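Local coordinates for metallo-beta-lactamase domain-containing protein 1 (Thermotoga maritima, PDB 1ZTC) that binds two nickel ions in a metallo-beta-lactamase fold and is probably a metal-dependent hydrolase, perhaps an endoribonuclease like its relatives, at residues 15-20 against 212-217; 168-173 against 205-210; 44-49 against 73-78; 142-147 against 157-162. One frame throughout, in Å; residues are numbered along the deposited sequence. Where two conformers were deposited one is given.

Contact 1. Residues 15-20 against 212-217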
loop_
_atom_site.group_PDB
_atom_site.type_symbol
_atom_site.label_atom_id
_atom_site.label_comp_id
_atom_site.label_asym_id
_atom_site.label_seq_id
_atom_site.Cartn_x
_atom_site.Cartn_y
_atom_site.Cartn_z
ATOM N N LEU A 15 -21.494 17.322 -10.122
ATOM C CA LEU A 15 -20.742 16.231 -9.539
ATOM C C LEU A 15 -19.232 16.500 -9.580
ATOM O O LEU A 15 -18.713 16.970 -10.589
ATOM C CB LEU A 15 -21.013 14.969 -10.330
ATOM C CG LEU A 15 -20.112 13.771 -10.024
ATOM C CD1 LEU A 15 -20.521 13.152 -8.761
ATOM C CD2 LEU A 15 -20.162 12.771 -11.123
ATOM N N LYS A 16 -18.552 16.203 -8.484
ATOM C CA LYS A 16 -17.112 16.124 -8.464
ATOM C C LYS A 16 -16.709 14.845 -7.738
ATOM O O LYS A 16 -17.200 14.556 -6.650
ATOM C CB LYS A 16 -16.509 17.340 -7.783
ATOM C CG LYS A 16 -14.970 17.449 -8.003
ATOM C CD LYS A 16 -14.343 18.691 -7.334
ATOM C CE LYS A 16 -12.816 18.860 -7.600
ATOM N NZ LYS A 16 -12.421 18.702 -9.041
ATOM N N ILE A 17 -15.822 14.068 -8.356
ATOM C CA ILE A 17 -15.242 12.910 -7.707
ATOM C C ILE A 17 -13.996 13.377 -6.953
ATOM O O ILE A 17 -12.985 13.710 -7.557
ATOM C CB ILE A 17 -14.936 11.784 -8.709
ATOM C CG1 ILE A 17 -16.253 11.301 -9.353
ATOM C CG2 ILE A 17 -14.288 10.593 -7.995
ATOM C CD1 ILE A 17 -16.071 10.450 -10.594
ATOM N N LEU A 18 -14.082 13.433 -5.628
ATOM C CA LEU A 18 -12.994 13.951 -4.823
ATOM C C LEU A 18 -11.837 12.962 -4.706
ATOM O O LEU A 18 -10.660 13.346 -4.647
ATOM C CB LEU A 18 -13.503 14.295 -3.430
ATOM C CG LEU A 18 -14.655 15.282 -3.350
ATOM C CD1 LEU A 18 -14.837 15.713 -1.918
ATOM C CD2 LEU A 18 -14.432 16.500 -4.272
ATOM N N VAL A 19 -12.190 11.693 -4.659
ATOM C CA VAL A 19 -11.259 10.586 -4.529
ATOM C C VAL A 19 -11.783 9.427 -5.372
ATOM O O VAL A 19 -12.942 9.068 -5.258
ATOM C CB VAL A 19 -11.242 10.100 -3.053
ATOM C CG1 VAL A 19 -10.487 8.792 -2.876
ATOM C CG2 VAL A 19 -10.747 11.211 -2.108
ATOM N N THR A 20 -10.929 8.826 -6.187
ATOM C CA THR A 20 -11.226 7.499 -6.733
ATOM C C THR A 20 -10.589 6.460 -5.823
ATOM O O THR A 20 -9.404 6.529 -5.472
ATOM C CB THR A 20 -10.791 7.272 -8.211
ATOM O OG1 THR A 20 -9.391 7.384 -8.304
ATOM C CG2 THR A 20 -11.433 8.288 -9.122
ATOM N N ASP A 212 -12.214 1.890 -7.808
ATOM C CA ASP A 212 -11.555 2.027 -9.090
ATOM C C ASP A 212 -11.931 3.374 -9.680
ATOM O O ASP A 212 -12.794 4.052 -9.149
ATOM C CB ASP A 212 -11.974 0.885 -10.019
ATOM C CG ASP A 212 -10.950 0.595 -11.096
ATOM O OD1 ASP A 212 -9.991 1.403 -11.301
ATOM O OD2 ASP A 212 -11.091 -0.472 -11.712
ATOM N N ALA A 213 -11.244 3.761 -10.751
ATOM C CA ALA A 213 -11.600 4.918 -11.539
ATOM C C ALA A 213 -12.938 4.627 -12.259
ATOM O O ALA A 213 -13.232 3.480 -12.579
ATOM C CB ALA A 213 -10.493 5.221 -12.555
ATOM N N PRO A 214 -13.739 5.664 -12.517
ATOM C CA PRO A 214 -15.060 5.426 -13.140
ATOM C C PRO A 214 -14.962 5.067 -14.596
ATOM O O PRO A 214 -13.929 5.240 -15.205
ATOM C CB PRO A 214 -15.791 6.756 -12.962
ATOM C CG PRO A 214 -14.701 7.774 -12.861
ATOM C CD PRO A 214 -13.494 7.094 -12.259
ATOM N N LEU A 215 -16.055 4.585 -15.161
ATOM C CA LEU A 215 -16.039 4.085 -16.510
ATOM C C LEU A 215 -17.312 4.490 -17.263
ATOM O O LEU A 215 -18.394 4.433 -16.724
ATOM C CB LEU A 215 -15.929 2.564 -16.419
ATOM C CG LEU A 215 -15.493 1.776 -17.627
ATOM C CD1 LEU A 215 -14.033 2.054 -17.986
ATOM C CD2 LEU A 215 -15.728 0.294 -17.314
ATOM N N LYS A 216 -17.164 4.925 -18.497
ATOM C CA LYS A 216 -18.300 5.023 -19.413
ATOM C C LYS A 216 -18.727 3.624 -19.766
ATOM O O LYS A 216 -17.925 2.857 -20.270
ATOM C CB LYS A 216 -17.907 5.643 -20.720
ATOM C CG LYS A 216 -17.676 7.095 -20.701
ATOM C CD LYS A 216 -17.659 7.578 -22.162
ATOM C CE LYS A 216 -16.895 8.886 -22.309
ATOM N NZ LYS A 216 -16.521 9.170 -23.737
ATOM N N PRO A 217 -19.995 3.280 -19.539
ATOM C CA PRO A 217 -20.409 1.945 -19.942
ATOM C C PRO A 217 -20.352 1.619 -21.431
ATOM O O PRO A 217 -20.301 2.507 -22.281
ATOM C CB PRO A 217 -21.856 1.844 -19.436
ATOM C CG PRO A 217 -22.285 3.197 -19.209
ATOM C CD PRO A 217 -21.089 4.038 -18.923
#

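Contact 2. Residues 168-173 against 205-210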
loop_
_atom_site.group_PDB
_atom_site.type_symbol
_atom_site.label_atom_id
_atom_site.label_comp_id
_atom_site.label_asym_id
_atom_site.label_seq_id
_atom_site.Cartn_x
_atom_site.Cartn_y
_atom_site.Cartn_z
ATOM N N ARG A 168 -26.103 11.122 -16.522
ATOM C CA ARG A 168 -26.739 10.162 -15.633
ATOM C C ARG A 168 -25.649 9.237 -15.111
ATOM O O ARG A 168 -24.991 8.542 -15.879
ATOM C CB ARG A 168 -27.885 9.392 -16.329
ATOM C CG ARG A 168 -28.431 8.272 -15.461
ATOM C CD ARG A 168 -29.785 7.740 -15.888
ATOM N NE ARG A 168 -30.840 8.691 -15.575
ATOM C CZ ARG A 168 -32.134 8.413 -15.559
ATOM N NH1 ARG A 168 -32.998 9.374 -15.253
ATOM N NH2 ARG A 168 -32.577 7.207 -15.863
ATOM N N VAL A 169 -25.451 9.283 -13.800
ATOM C CA VAL A 169 -24.308 8.625 -13.143
ATOM C C VAL A 169 -24.818 7.614 -12.140
ATOM O O VAL A 169 -25.676 7.927 -11.314
ATOM C CB VAL A 169 -23.397 9.662 -12.424
ATOM C CG1 VAL A 169 -22.204 8.992 -11.777
ATOM C CG2 VAL A 169 -22.923 10.732 -13.400
ATOM N N LEU A 170 -24.281 6.401 -12.214
ATOM C CA LEU A 170 -24.589 5.367 -11.227
ATOM C C LEU A 170 -23.418 5.183 -10.259
ATOM O O LEU A 170 -22.318 4.776 -10.668
ATOM C CB LEU A 170 -24.907 4.028 -11.895
ATOM C CG LEU A 170 -25.307 2.877 -10.943
ATOM C CD1 LEU A 170 -26.525 3.227 -10.131
ATOM C CD2 LEU A 170 -25.530 1.597 -11.677
ATOM N N ILE A 171 -23.674 5.503 -8.991
ATOM C CA ILE A 171 -22.770 5.185 -7.887
ATOM C C ILE A 171 -23.104 3.740 -7.457
ATOM O O ILE A 171 -24.124 3.472 -6.848
ATOM C CB ILE A 171 -22.977 6.125 -6.692
ATOM C CG1 ILE A 171 -23.006 7.607 -7.119
ATOM C CG2 ILE A 171 -21.905 5.833 -5.588
ATOM C CD1 ILE A 171 -21.830 8.058 -7.899
ATOM N N THR A 172 -22.270 2.794 -7.869
ATOM C CA THR A 172 -22.635 1.375 -7.753
ATOM C C THR A 172 -22.557 0.864 -6.346
ATOM O O THR A 172 -23.408 0.051 -5.924
ATOM C CB THR A 172 -21.738 0.481 -8.637
ATOM O OG1 THR A 172 -20.376 0.523 -8.188
ATOM C CG2 THR A 172 -21.811 0.922 -10.078
ATOM N N GLY A 173 -21.548 1.363 -5.618
ATOM C CA GLY A 173 -21.147 0.752 -4.376
ATOM C C GLY A 173 -20.489 -0.588 -4.666
ATOM O O GLY A 173 -20.089 -0.896 -5.814
ATOM N N ASP A 205 -24.489 7.433 -18.388
ATOM C CA ASP A 205 -23.291 8.054 -18.939
ATOM C C ASP A 205 -22.023 7.614 -18.207
ATOM O O ASP A 205 -20.982 7.573 -18.803
ATOM C CB ASP A 205 -23.441 9.575 -18.917
ATOM C CG ASP A 205 -24.526 10.032 -19.797
ATOM O OD1 ASP A 205 -24.326 9.928 -21.033
ATOM O OD2 ASP A 205 -25.596 10.467 -19.270
ATOM N N LEU A 206 -22.133 7.255 -16.934
ATOM C CA LEU A 206 -20.974 6.950 -16.108
ATOM C C LEU A 206 -21.275 5.984 -14.982
ATOM O O LEU A 206 -22.259 6.147 -14.230
ATOM C CB LEU A 206 -20.414 8.224 -15.487
ATOM C CG LEU A 206 -18.978 8.160 -14.928
ATOM C CD1 LEU A 206 -17.974 7.969 -16.047
ATOM C CD2 LEU A 206 -18.677 9.472 -14.217
ATOM N N LEU A 207 -20.385 5.009 -14.846
ATOM C CA LEU A 207 -20.355 4.109 -13.683
ATOM C C LEU A 207 -19.271 4.559 -12.732
ATOM O O LEU A 207 -18.099 4.656 -13.121
ATOM C CB LEU A 207 -20.043 2.686 -14.117
ATOM C CG LEU A 207 -21.136 1.999 -14.937
ATOM C CD1 LEU A 207 -20.530 0.963 -15.882
ATOM C CD2 LEU A 207 -22.213 1.396 -14.031
ATOM N N VAL A 208 -19.653 4.866 -11.503
ATOM C CA VAL A 208 -18.701 5.258 -10.469
ATOM C C VAL A 208 -18.566 4.113 -9.475
ATOM O O VAL A 208 -19.445 3.878 -8.652
ATOM C CB VAL A 208 -19.129 6.571 -9.776
ATOM C CG1 VAL A 208 -18.198 6.918 -8.590
ATOM C CG2 VAL A 208 -19.139 7.732 -10.795
ATOM N N PHE A 209 -17.437 3.420 -9.565
ATOM C CA PHE A 209 -17.118 2.289 -8.701
ATOM C C PHE A 209 -16.475 2.793 -7.396
ATOM O O PHE A 209 -15.932 3.894 -7.341
ATOM C CB PHE A 209 -16.147 1.333 -9.388
ATOM C CG PHE A 209 -16.582 0.891 -10.753
ATOM C CD1 PHE A 209 -17.683 0.059 -10.913
ATOM C CD2 PHE A 209 -15.879 1.279 -11.871
ATOM C CE1 PHE A 209 -18.082 -0.341 -12.179
ATOM C CE2 PHE A 209 -16.262 0.863 -13.123
ATOM C CZ PHE A 209 -17.362 0.064 -13.275
ATOM N N PRO A 210 -16.603 2.017 -6.323
ATOM C CA PRO A 210 -16.035 2.449 -5.033
ATOM C C PRO A 210 -14.538 2.231 -4.871
ATOM O O PRO A 210 -13.951 2.799 -3.947
ATOM C CB PRO A 210 -16.813 1.591 -4.032
ATOM C CG PRO A 210 -17.111 0.314 -4.828
ATOM C CD PRO A 210 -17.416 0.787 -6.182
HETATM O O HOH W 1 -19.516 3.362 -5.822
#

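Contact 3. Residues 44-49 against 73-78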
loop_
_atom_site.group_PDB
_atom_site.type_symbol
_atom_site.label_atom_id
_atom_site.label_comp_id
_atom_site.label_asym_id
_atom_site.label_seq_id
_atom_site.Cartn_x
_atom_site.Cartn_y
_atom_site.Cartn_z
ATOM N N ASP A 44 -28.695 24.700 -2.141
ATOM C CA ASP A 44 -27.944 25.031 -0.942
ATOM C C ASP A 44 -27.347 23.799 -0.257
ATOM O O ASP A 44 -26.861 23.882 0.868
ATOM C CB ASP A 44 -28.908 25.720 0.045
ATOM C CG ASP A 44 -30.208 24.873 0.338
ATOM O OD1 ASP A 44 -30.701 24.122 -0.554
ATOM O OD2 ASP A 44 -30.742 24.976 1.469
ATOM N N ARG A 45 -27.419 22.657 -0.926
ATOM C CA ARG A 45 -26.938 21.416 -0.356
ATOM C C ARG A 45 -25.534 21.097 -0.851
ATOM O O ARG A 45 -25.200 21.267 -2.022
ATOM C CB ARG A 45 -27.887 20.267 -0.695
ATOM C CG ARG A 45 -29.356 20.546 -0.437
ATOM C CD ARG A 45 -29.654 20.971 0.979
ATOM N NE ARG A 45 -29.801 19.835 1.879
ATOM C CZ ARG A 45 -30.022 19.940 3.189
ATOM N NH1 ARG A 45 -30.130 21.131 3.775
ATOM N NH2 ARG A 45 -30.136 18.843 3.925
ATOM N N ARG A 46 -24.711 20.630 0.077
ATOM C CA ARG A 46 -23.390 20.147 -0.226
ATOM C C ARG A 46 -23.328 18.711 0.289
ATOM O O ARG A 46 -23.331 18.452 1.500
ATOM C CB ARG A 46 -22.353 21.070 0.397
ATOM C CG ARG A 46 -22.274 22.393 -0.372
ATOM C CD ARG A 46 -21.465 23.447 0.341
ATOM N NE ARG A 46 -22.082 23.808 1.625
ATOM C CZ ARG A 46 -23.098 24.665 1.798
ATOM N NH1 ARG A 46 -23.668 25.287 0.758
ATOM N NH2 ARG A 46 -23.555 24.898 3.031
ATOM N N ILE A 47 -23.298 17.787 -0.670
ATOM C CA ILE A 47 -23.628 16.396 -0.439
ATOM C C ILE A 47 -22.415 15.520 -0.684
ATOM O O ILE A 47 -21.726 15.645 -1.707
ATOM C CB ILE A 47 -24.756 15.950 -1.397
ATOM C CG1 ILE A 47 -25.964 16.895 -1.285
ATOM C CG2 ILE A 47 -25.142 14.496 -1.149
ATOM C CD1 ILE A 47 -26.870 16.887 -2.497
ATOM N N ILE A 48 -22.160 14.618 0.254
ATOM C CA ILE A 48 -21.140 13.583 0.052
ATOM C C ILE A 48 -21.771 12.199 0.029
ATOM O O ILE A 48 -22.554 11.846 0.904
ATOM C CB ILE A 48 -20.034 13.659 1.135
ATOM C CG1 ILE A 48 -19.233 14.947 0.922
ATOM C CG2 ILE A 48 -19.112 12.414 1.056
ATOM C CD1 ILE A 48 -18.286 15.317 2.021
ATOM N N ILE A 49 -21.393 11.401 -0.963
ATOM C CA ILE A 49 -21.744 9.985 -0.974
ATOM C C ILE A 49 -20.476 9.186 -0.740
ATOM O O ILE A 49 -19.536 9.281 -1.539
ATOM C CB ILE A 49 -22.411 9.557 -2.288
ATOM C CG1 ILE A 49 -23.676 10.398 -2.535
ATOM C CG2 ILE A 49 -22.795 8.094 -2.243
ATOM C CD1 ILE A 49 -24.414 10.049 -3.846
ATOM N N ASP A 73 -19.386 22.670 6.193
ATOM C CA ASP A 73 -20.326 23.090 5.145
ATOM C C ASP A 73 -21.063 21.922 4.531
ATOM O O ASP A 73 -21.979 22.115 3.747
ATOM C CB ASP A 73 -19.596 23.852 4.036
ATOM C CG ASP A 73 -18.892 25.128 4.544
ATOM O OD1 ASP A 73 -19.496 25.930 5.301
ATOM O OD2 ASP A 73 -17.728 25.322 4.162
ATOM N N ILE A 74 -20.673 20.702 4.867
ATOM C CA ILE A 74 -21.354 19.538 4.328
ATOM C C ILE A 74 -22.685 19.361 5.058
ATOM O O ILE A 74 -22.704 19.236 6.268
ATOM C CB ILE A 74 -20.484 18.273 4.488
ATOM C CG1 ILE A 74 -19.145 18.453 3.736
ATOM C CG2 ILE A 74 -21.236 17.037 4.036
ATOM C CD1 ILE A 74 -19.262 18.885 2.274
ATOM N N THR A 75 -23.765 19.326 4.278
ATOM C CA THR A 75 -25.140 19.264 4.758
ATOM C C THR A 75 -25.726 17.846 4.752
ATOM O O THR A 75 -26.618 17.552 5.514
ATOM C CB THR A 75 -26.046 20.164 3.865
ATOM O OG1 THR A 75 -25.961 19.733 2.488
ATOM C CG2 THR A 75 -25.602 21.616 3.968
ATOM N N ASP A 76 -25.251 16.988 3.854
ATOM C CA ASP A 76 -25.845 15.667 3.673
ATOM C C ASP A 76 -24.766 14.656 3.342
ATOM O O ASP A 76 -23.882 14.926 2.521
ATOM C CB ASP A 76 -26.885 15.669 2.542
ATOM C CG ASP A 76 -27.995 16.696 2.750
ATOM O OD1 ASP A 76 -29.036 16.345 3.348
ATOM O OD2 ASP A 76 -27.823 17.854 2.329
ATOM N N VAL A 77 -24.851 13.485 3.967
ATOM C CA VAL A 77 -23.911 12.402 3.695
ATOM C C VAL A 77 -24.683 11.107 3.552
ATOM O O VAL A 77 -25.439 10.729 4.457
ATOM C CB VAL A 77 -22.847 12.252 4.815
ATOM C CG1 VAL A 77 -21.937 11.051 4.552
ATOM C CG2 VAL A 77 -22.025 13.519 4.917
ATOM N N LEU A 78 -24.519 10.458 2.402
ATOM C CA LEU A 78 -25.186 9.189 2.126
ATOM C C LEU A 78 -24.164 8.053 2.057
ATOM O O LEU A 78 -23.028 8.241 1.594
ATOM C CB LEU A 78 -25.986 9.270 0.826
ATOM C CG LEU A 78 -27.041 10.378 0.767
ATOM C CD1 LEU A 78 -26.455 11.684 0.271
ATOM C CD2 LEU A 78 -28.172 9.969 -0.136
#

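Contact 4. Residues 142-147 against 157-162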
loop_
_atom_site.group_PDB
_atom_site.type_symbol
_atom_site.label_atom_id
_atom_site.label_comp_id
_atom_site.label_asym_id
_atom_site.label_seq_id
_atom_site.Cartn_x
_atom_site.Cartn_y
_atom_site.Cartn_z
ATOM N N GLU A 142 -35.707 15.006 -6.741
ATOM C CA GLU A 142 -35.670 13.883 -7.673
ATOM C C GLU A 142 -34.376 13.735 -8.471
ATOM O O GLU A 142 -34.328 12.951 -9.421
ATOM C CB GLU A 142 -36.913 13.893 -8.548
ATOM C CG GLU A 142 -38.192 14.093 -7.684
ATOM C CD GLU A 142 -39.447 13.595 -8.355
ATOM O OE1 GLU A 142 -39.355 12.658 -9.190
ATOM O OE2 GLU A 142 -40.540 14.134 -8.044
ATOM N N LYS A 143 -33.303 14.384 -8.013
ATOM C CA LYS A 143 -32.001 14.277 -8.688
ATOM C C LYS A 143 -31.263 12.998 -8.309
ATOM O O LYS A 143 -30.317 12.584 -9.021
ATOM C CB LYS A 143 -31.134 15.482 -8.326
ATOM C CG LYS A 143 -31.670 16.815 -8.851
ATOM C CD LYS A 143 -31.540 16.884 -10.354
ATOM C CE LYS A 143 -31.884 18.286 -10.877
ATOM N NZ LYS A 143 -32.471 18.160 -12.253
ATOM N N VAL A 144 -31.644 12.418 -7.162
ATOM C CA VAL A 144 -30.974 11.242 -6.627
ATOM C C VAL A 144 -32.001 10.151 -6.412
ATOM O O VAL A 144 -32.963 10.334 -5.682
ATOM C CB VAL A 144 -30.255 11.562 -5.314
ATOM C CG1 VAL A 144 -29.584 10.301 -4.741
ATOM C CG2 VAL A 144 -29.222 12.649 -5.548
ATOM N N LYS A 145 -31.829 9.048 -7.123
ATOM C CA LYS A 145 -32.671 7.877 -6.943
ATOM C C LYS A 145 -31.914 6.799 -6.168
ATOM O O LYS A 145 -30.800 6.445 -6.520
ATOM C CB LYS A 145 -33.132 7.344 -8.291
ATOM C CG LYS A 145 -33.913 6.025 -8.214
ATOM C CD LYS A 145 -35.288 6.173 -7.602
ATOM C CE LYS A 145 -36.076 4.889 -7.811
ATOM N NZ LYS A 145 -37.522 5.038 -7.523
ATOM N N VAL A 146 -32.570 6.287 -5.126
ATOM C CA VAL A 146 -32.001 5.288 -4.214
ATOM C C VAL A 146 -32.489 3.895 -4.558
ATOM O O VAL A 146 -33.680 3.663 -4.681
ATOM C CB VAL A 146 -32.423 5.576 -2.747
ATOM C CG1 VAL A 146 -31.779 4.592 -1.800
ATOM C CG2 VAL A 146 -32.053 6.999 -2.359
ATOM N N PHE A 147 -31.559 2.960 -4.661
ATOM C CA PHE A 147 -31.887 1.575 -4.966
ATOM C C PHE A 147 -31.312 0.690 -3.881
ATOM O O PHE A 147 -30.129 0.809 -3.529
ATOM C CB PHE A 147 -31.277 1.165 -6.308
ATOM C CG PHE A 147 -31.878 1.862 -7.485
ATOM C CD1 PHE A 147 -33.126 1.500 -7.968
ATOM C CD2 PHE A 147 -31.189 2.865 -8.126
ATOM C CE1 PHE A 147 -33.675 2.153 -9.072
ATOM C CE2 PHE A 147 -31.735 3.522 -9.228
ATOM C CZ PHE A 147 -32.958 3.165 -9.696
ATOM N N LEU A 157 -26.854 0.044 -0.681
ATOM C CA LEU A 157 -27.568 0.933 -1.588
ATOM C C LEU A 157 -26.691 1.364 -2.742
ATOM O O LEU A 157 -25.467 1.541 -2.589
ATOM C CB LEU A 157 -27.987 2.212 -0.857
ATOM C CG LEU A 157 -28.933 2.088 0.340
ATOM C CD1 LEU A 157 -29.031 3.450 1.019
ATOM C CD2 LEU A 157 -30.299 1.562 -0.038
ATOM N N SER A 158 -27.344 1.570 -3.891
ATOM C CA SER A 158 -26.747 2.225 -5.045
ATOM C C SER A 158 -27.574 3.492 -5.334
ATOM O O SER A 158 -28.773 3.567 -5.006
ATOM C CB SER A 158 -26.678 1.276 -6.261
ATOM O OG SER A 158 -26.003 0.053 -5.949
ATOM N N PHE A 159 -26.916 4.487 -5.922
ATOM C CA PHE A 159 -27.521 5.789 -6.174
ATOM C C PHE A 159 -27.365 6.220 -7.641
ATOM O O PHE A 159 -26.265 6.236 -8.187
ATOM C CB PHE A 159 -26.886 6.858 -5.301
ATOM C CG PHE A 159 -26.923 6.563 -3.845
ATOM C CD1 PHE A 159 -28.083 6.786 -3.105
ATOM C CD2 PHE A 159 -25.807 6.042 -3.204
ATOM C CE1 PHE A 159 -28.130 6.503 -1.744
ATOM C CE2 PHE A 159 -25.843 5.756 -1.853
ATOM C CZ PHE A 159 -27.004 5.982 -1.110
ATOM N N LEU A 160 -28.484 6.578 -8.254
ATOM C CA LEU A 160 -28.502 7.074 -9.614
ATOM C C LEU A 160 -28.709 8.577 -9.575
ATOM O O LEU A 160 -29.694 9.069 -8.986
ATOM C CB LEU A 160 -29.632 6.393 -10.391
ATOM C CG LEU A 160 -29.740 6.699 -11.894
ATOM C CD1 LEU A 160 -28.562 6.085 -12.671
ATOM C CD2 LEU A 160 -31.050 6.162 -12.425
ATOM N N LEU A 161 -27.804 9.301 -10.222
ATOM C CA LEU A 161 -27.732 10.744 -10.116
ATOM C C LEU A 161 -28.019 11.368 -11.490
ATOM O O LEU A 161 -27.448 10.945 -12.488
ATOM C CB LEU A 161 -26.334 11.159 -9.662
ATOM C CG LEU A 161 -25.621 10.355 -8.554
ATOM C CD1 LEU A 161 -24.250 10.960 -8.315
ATOM C CD2 LEU A 161 -26.440 10.366 -7.290
ATOM N N ASP A 162 -28.853 12.385 -11.520
ATOM C CA ASP A 162 -29.009 13.177 -12.738
ATOM C C ASP A 162 -28.244 14.485 -12.580
ATOM O O ASP A 162 -28.680 15.410 -11.901
ATOM C CB ASP A 162 -30.449 13.328 -13.170
ATOM C CG ASP A 162 -30.984 12.017 -13.846
ATOM O OD1 ASP A 162 -30.347 11.479 -14.791
ATOM O OD2 ASP A 162 -32.022 11.516 -13.386
#

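Contact 1. Residues 15-20 against 212-217
I17 and T20 meet P214 by carbon contacts alone. The I17 side chain comes toward the proline with its longer branch. CG1 lies anti to the carbonyl carbon (chi1 -63°), and CD1 of I17 reaches the ring 3.8 Å from CG of P214. The two side chains pass in opposite senses. T20 comes to the same ring at about a right angle. The methyl CG2 of T20 lies 3.9 Å from CD of P214, so I17 and T20 touch neighbouring carbons of one pyrrolidine ring. Chi1 of T20 is 63°, which sets OG1 in the cleft flanked by both backbone arms and turns the methyl to the proline. CB of T20 packs 3.9 Å from the carbonyl O of D212. The D212 side chain starts out away from the strand. OD1 of D212 takes a bond of 2.7 Å from N of A213, on the anti side and 31° out of the carboxylate plane, while OD2 is held by N of R179. D212 follows the nickel ligand H211 directly. R29 of a third subunit bonds to O of T20. Strand 13-19 is an outermost strand of its sheet within the chain. It pairs antiparallel with strand 37-42, and the pairing holds a classic beta bulge where L18 and V19 both face V37. Helix 57-67 packs on L18 and V19, and helix 179-187 packs on L215.

Contact 2. Residues 168-173 against 205-210
OG1 of T172 approaches the F209 ring obliquely, 3.9 Å from CD1 of F209. The carbonyl O of L207 lies over one face of the F209 ring, 4.1 Å above the plane and offset toward the rim. The carboxylate of D205 uses OD2, through its anti lone pair, to accept N of R168. That bond is nearly straight, with 170° at the hydrogen. OD2 also forms a salt bridge with R203. The guanidinium of R168 leads away to D162. Strands 169-171 and 206-208 are parallel neighbours in the mixed five-stranded sheet, the one with 206-208 as an outermost strand. It is one of the two large sheets of the metallo-beta-lactamase fold. The ladder runs from N of L170 to O of L206, from N of V208 to O of L170, and from N of T172 to O of V208. On one side of the sheet V169 and I171 both pack on V208. CG1 of V169 is pressed to 3.5 Å from CG2 of V208. CG1 of I171 stands beside its backbone N (chi1 -49°), and CD1 bends back to within 3.6 Å of CB of V208. On the other side CD2 of L207 touches both CD2 of L170 and CG2 of T172. Beyond the strands, a water bridges N of G173 and O of V208, 2.9 Å from each. OG1 of T172 donates to O of G173 at 2.8 Å, just before the nickel ligand D174.

Contact 3. Residues 44-49 against 73-78
R45 reaches across to D76 and forms a salt bridge, NH2 to OD1 at 2.8 Å. Bends at chi2 and chi3 fold the arginine back over T75, whose CB lies above the guanidinium centre. The guanidinium and carboxylate planes are 57° apart. OD1 of D76 also bonds to Y99, and OD2 takes the hydroxyl of T75. R46 is gripped at its backbone and at NE. Its N donates to OG1 of T75 at 2.9 Å, and its O accepts N of T75. A bend at chi3 (-63°) brings NE of R46 to O of D73, 2.7 Å away. I47 sets CG2 against CD1 of L78, a tight 3.4 Å. I48 faces the other way and lays CD1 on CG1 of I74. Its N and O bond to O of D76 and N of L78. I49 adds a looser touch, CG1 to CD1 of L78. Strands 45-49 and 76-78 are the parallel pair of a beta-alpha-beta crossover through helix 57-67. They lie in the middle of the six-stranded sheet, between strands 37-42 and 97-101. F159 of strand 157-163 packs on I49 and L78.

Contact 4. Residues 142-147 against 157-162
F147 turns the edge of its ring to L160, with CE2 3.7 Å from CB of the leucine and that CB in the ring plane. F147 and L160 lie on the same side of the sheet. With CG anti to the carbonyl carbon (chi1 -67°), the ring edge meets the leucine. F197 of helix 192-201 meets the same ring edge-to-face. The two strands form a beta hairpin, 144-148 with 157-163, in the mixed five-stranded sheet of the metallo-beta-lactamase fold. K145 with L160 and F147 with S158 are hydrogen-bonded pairs. V144 with L161 and V146 with F159 are non-hydrogen-bonded pairs. Their side chains make a row on the other side of the sheet. V146 lies beside F159 and points the same way. CG2 of V146 meets the edge of that ring, 4.0 Å from CE1 of F159. The second methyl, CG1 of V146, crosses to CD2 of L157 at 3.8 Å. V144 lies alongside L161 in the same fashion, with both methyls 4.0 Å from CD2 of the leucine. Polar ends turn to other parts of the chain: NZ of K145 to O of E136, D162 to R168, and OG of S158 to T172 and T149. K143 and V144 both face L139, a classic beta bulge toward strand 138-139. At this end of the hairpin N of D162 donates to O of K143 at 2.9 Å.

Overall arrangement
Along the chain contact 3 closes first, then contact 4, then contact 2. All three are nested inside the long loop closed by contact 1. Contacts 2 and 4 share the five-stranded sheet, where strands 157-163 and 169-171 are neighbours. Their centres are about 10 Å apart. Contact 3 lies in the six-stranded sheet, about 14 Å from contact 4 and about 18 Å from contact 2, centre to centre. Between the sheets I49 meets F159, L161 and I171, and L78 meets F159. Contact 1 touches contact 2, their centres about 7 Å apart, and brings strand 13-19 to the C-terminal loop. This is the sandwich of the metallo-beta-lactamase fold, with nickel ligands D174 and H211 just beyond contact 2.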